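Local coordinates for protein glycosyltransferase (Streptomyces viridochromogenes, PDB 2IUY) that probably transfers a sugar from a nucleotide donor as a retaining family GT-4 enzyme in the biosynthesis of the antibiotic avilamycin A, at residues V235-Q240 with A255-E260. Residues are numbered along the deposited sequence; the frame is centred on the assembly and turned at random.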
loop_
_atom_site.group_PDB
_atom_site.type_symbol
_atom_site.label_atom_id
_atom_site.label_comp_id
_atom_site.label_asym_id
_atom_site.label_seq_id
_atom_site.Cartn_x
_atom_site.Cartn_y
_atom_site.Cartn_z
ATOM N N VAL A 235 -4.703 -0.659 -14.533
ATOM C CA VAL A 235 -5.063 -1.257 -13.245
ATOM C C VAL A 235 -6.347 -0.582 -12.787
ATOM O O VAL A 235 -6.533 0.600 -13.007
ATOM C CB VAL A 235 -3.896 -1.095 -12.209
ATOM C CG1 VAL A 235 -4.396 -1.253 -10.762
ATOM C CG2 VAL A 235 -2.767 -2.118 -12.536
ATOM N N LEU A 236 -7.225 -1.351 -12.173
ATOM C CA LEU A 236 -8.517 -0.892 -11.699
ATOM C C LEU A 236 -8.482 -0.958 -10.169
ATOM O O LEU A 236 -8.326 -2.042 -9.561
ATOM C CB LEU A 236 -9.626 -1.799 -12.260
ATOM C CG LEU A 236 -9.687 -2.059 -13.778
ATOM C CD1 LEU A 236 -11.025 -2.820 -14.162
ATOM C CD2 LEU A 236 -9.559 -0.765 -14.617
ATOM N N ALA A 237 -8.567 0.212 -9.556
ATOM C CA ALA A 237 -8.583 0.338 -8.090
ATOM C C ALA A 237 -9.951 0.880 -7.715
ATOM O O ALA A 237 -10.187 2.084 -7.756
ATOM C CB ALA A 237 -7.470 1.300 -7.643
HETATM N N MSE A 238 -10.866 -0.021 -7.358
HETATM C CA MSE A 238 -12.314 0.295 -7.376
HETATM C C MSE A 238 -12.953 0.202 -6.018
HETATM O O MSE A 238 -14.086 -0.232 -5.908
HETATM C CB MSE A 238 -13.032 -0.672 -8.333
HETATM C CG MSE A 238 -12.444 -0.734 -9.749
HETATM SE SE MSE A 238 -12.568 0.905 -10.732
HETATM C CE MSE A 238 -14.519 0.841 -11.136
ATOM N N SER A 239 -12.230 0.652 -4.994
ATOM C CA SER A 239 -12.691 0.591 -3.625
ATOM C C SER A 239 -14.059 1.264 -3.553
ATOM O O SER A 239 -14.301 2.254 -4.242
ATOM C CB SER A 239 -11.673 1.206 -2.656
ATOM O OG SER A 239 -10.465 0.448 -2.639
ATOM N N GLN A 240 -14.952 0.678 -2.754
ATOM C CA GLN A 240 -16.348 1.087 -2.699
ATOM C C GLN A 240 -16.680 1.620 -1.318
ATOM O O GLN A 240 -16.146 1.176 -0.305
ATOM C CB GLN A 240 -17.283 -0.099 -3.051
ATOM C CG GLN A 240 -17.104 -0.664 -4.483
ATOM C CD GLN A 240 -17.504 0.314 -5.591
ATOM O OE1 GLN A 240 -18.633 0.811 -5.624
ATOM N NE2 GLN A 240 -16.590 0.549 -6.540
ATOM N N ALA A 255 -3.880 2.873 -0.704
ATOM C CA ALA A 255 -3.942 2.174 -1.999
ATOM C C ALA A 255 -2.580 2.028 -2.679
ATOM O O ALA A 255 -2.273 2.671 -3.676
ATOM C CB ALA A 255 -4.953 2.833 -2.957
ATOM N N THR A 256 -1.765 1.180 -2.095
ATOM C CA THR A 256 -0.419 0.924 -2.554
ATOM C C THR A 256 -0.410 0.524 -4.053
ATOM O O THR A 256 0.490 0.895 -4.790
ATOM C CB THR A 256 0.211 -0.192 -1.654
ATOM O OG1 THR A 256 1.636 -0.313 -1.928
ATOM C CG2 THR A 256 -0.485 -1.517 -1.898
ATOM N N VAL A 257 -1.449 -0.183 -4.514
ATOM C CA VAL A 257 -1.481 -0.657 -5.920
ATOM C C VAL A 257 -1.418 0.496 -6.923
ATOM O O VAL A 257 -0.957 0.303 -8.023
ATOM C CB VAL A 257 -2.742 -1.547 -6.238
ATOM C CG1 VAL A 257 -4.028 -0.673 -6.451
ATOM C CG2 VAL A 257 -2.459 -2.487 -7.425
ATOM N N VAL A 258 -1.864 1.690 -6.521
ATOM C CA VAL A 258 -1.832 2.864 -7.407
ATOM C C VAL A 258 -0.377 3.266 -7.759
ATOM O O VAL A 258 -0.026 3.435 -8.947
ATOM C CB VAL A 258 -2.617 4.080 -6.807
ATOM C CG1 VAL A 258 -2.472 5.381 -7.702
ATOM C CG2 VAL A 258 -4.101 3.773 -6.662
ATOM N N SER A 259 0.457 3.425 -6.722
ATOM C CA SER A 259 1.860 3.806 -6.913
ATOM C C SER A 259 2.632 2.692 -7.597
ATOM O O SER A 259 3.529 2.955 -8.410
ATOM C CB SER A 259 2.528 4.239 -5.575
ATOM O OG SER A 259 2.455 3.175 -4.641
ATOM N N GLU A 260 2.268 1.446 -7.279
ATOM C CA GLU A 260 2.870 0.239 -7.875
ATOM C C GLU A 260 2.597 0.116 -9.364
ATOM O O GLU A 260 3.520 -0.117 -10.125
ATOM C CB GLU A 260 2.425 -1.027 -7.136
ATOM C CG GLU A 260 3.054 -1.007 -5.748
ATOM C CD GLU A 260 2.917 -2.280 -4.986
ATOM O OE1 GLU A 260 1.775 -2.671 -4.714
ATOM O OE2 GLU A 260 3.978 -2.877 -4.640
#
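V235 and V257 meet methyl to methyl, CG1 of V235 lying 4.1 Å from CG2 of V257, the two side chains reaching tip to tip from strand and helix. The second methyl of V257, CG1, stands 4.1 Å from CB of A237. Both branches of V257 are therefore used: with chi1 at 78°, CG1 sits between the backbone N and the carbonyl carbon and faces A237, while CG2, anti to the N, faces V235. V258 adds a looser touch, its CG2 4.3 Å from A237 CB. No hydrogen bond crosses the contact; it is wholly apolar and buries 142 Å².

The backbones stay apart, the nearest CA atoms, those of A237 and V258, being 7.2 Å from each other; the axes of strand 235-237 and helix 256-260 approach to 9.1 Å and run nearly antiparallel at 158°. This is the strand-to-helix half of a beta-alpha-beta unit, 234-237, 256-263 and 268-270, in the C-terminal Rossmann-like domain of a GT-B fold. L236, whose CB points away from the helix, packs instead on helix 177-187, as expected for an inner strand covered on both faces.

Among polar bonds inside each segment, Q240 NE2 donates to M238 O at 2.7 Å, from above the carbonyl plane, and on the helical side T256 O accepts from both S259 OG and E260 N.

T256, V257 and E260 are UDP-binding residues, although no nucleotide is bound to this chain; E260 also forms a salt bridge with R225. Because the apolar contact prescribes no hydrogen-bond direction, the packing of the 256-263 helix against the sheet is made, between the two segments, by van der Waals contact of three valines and an alanine.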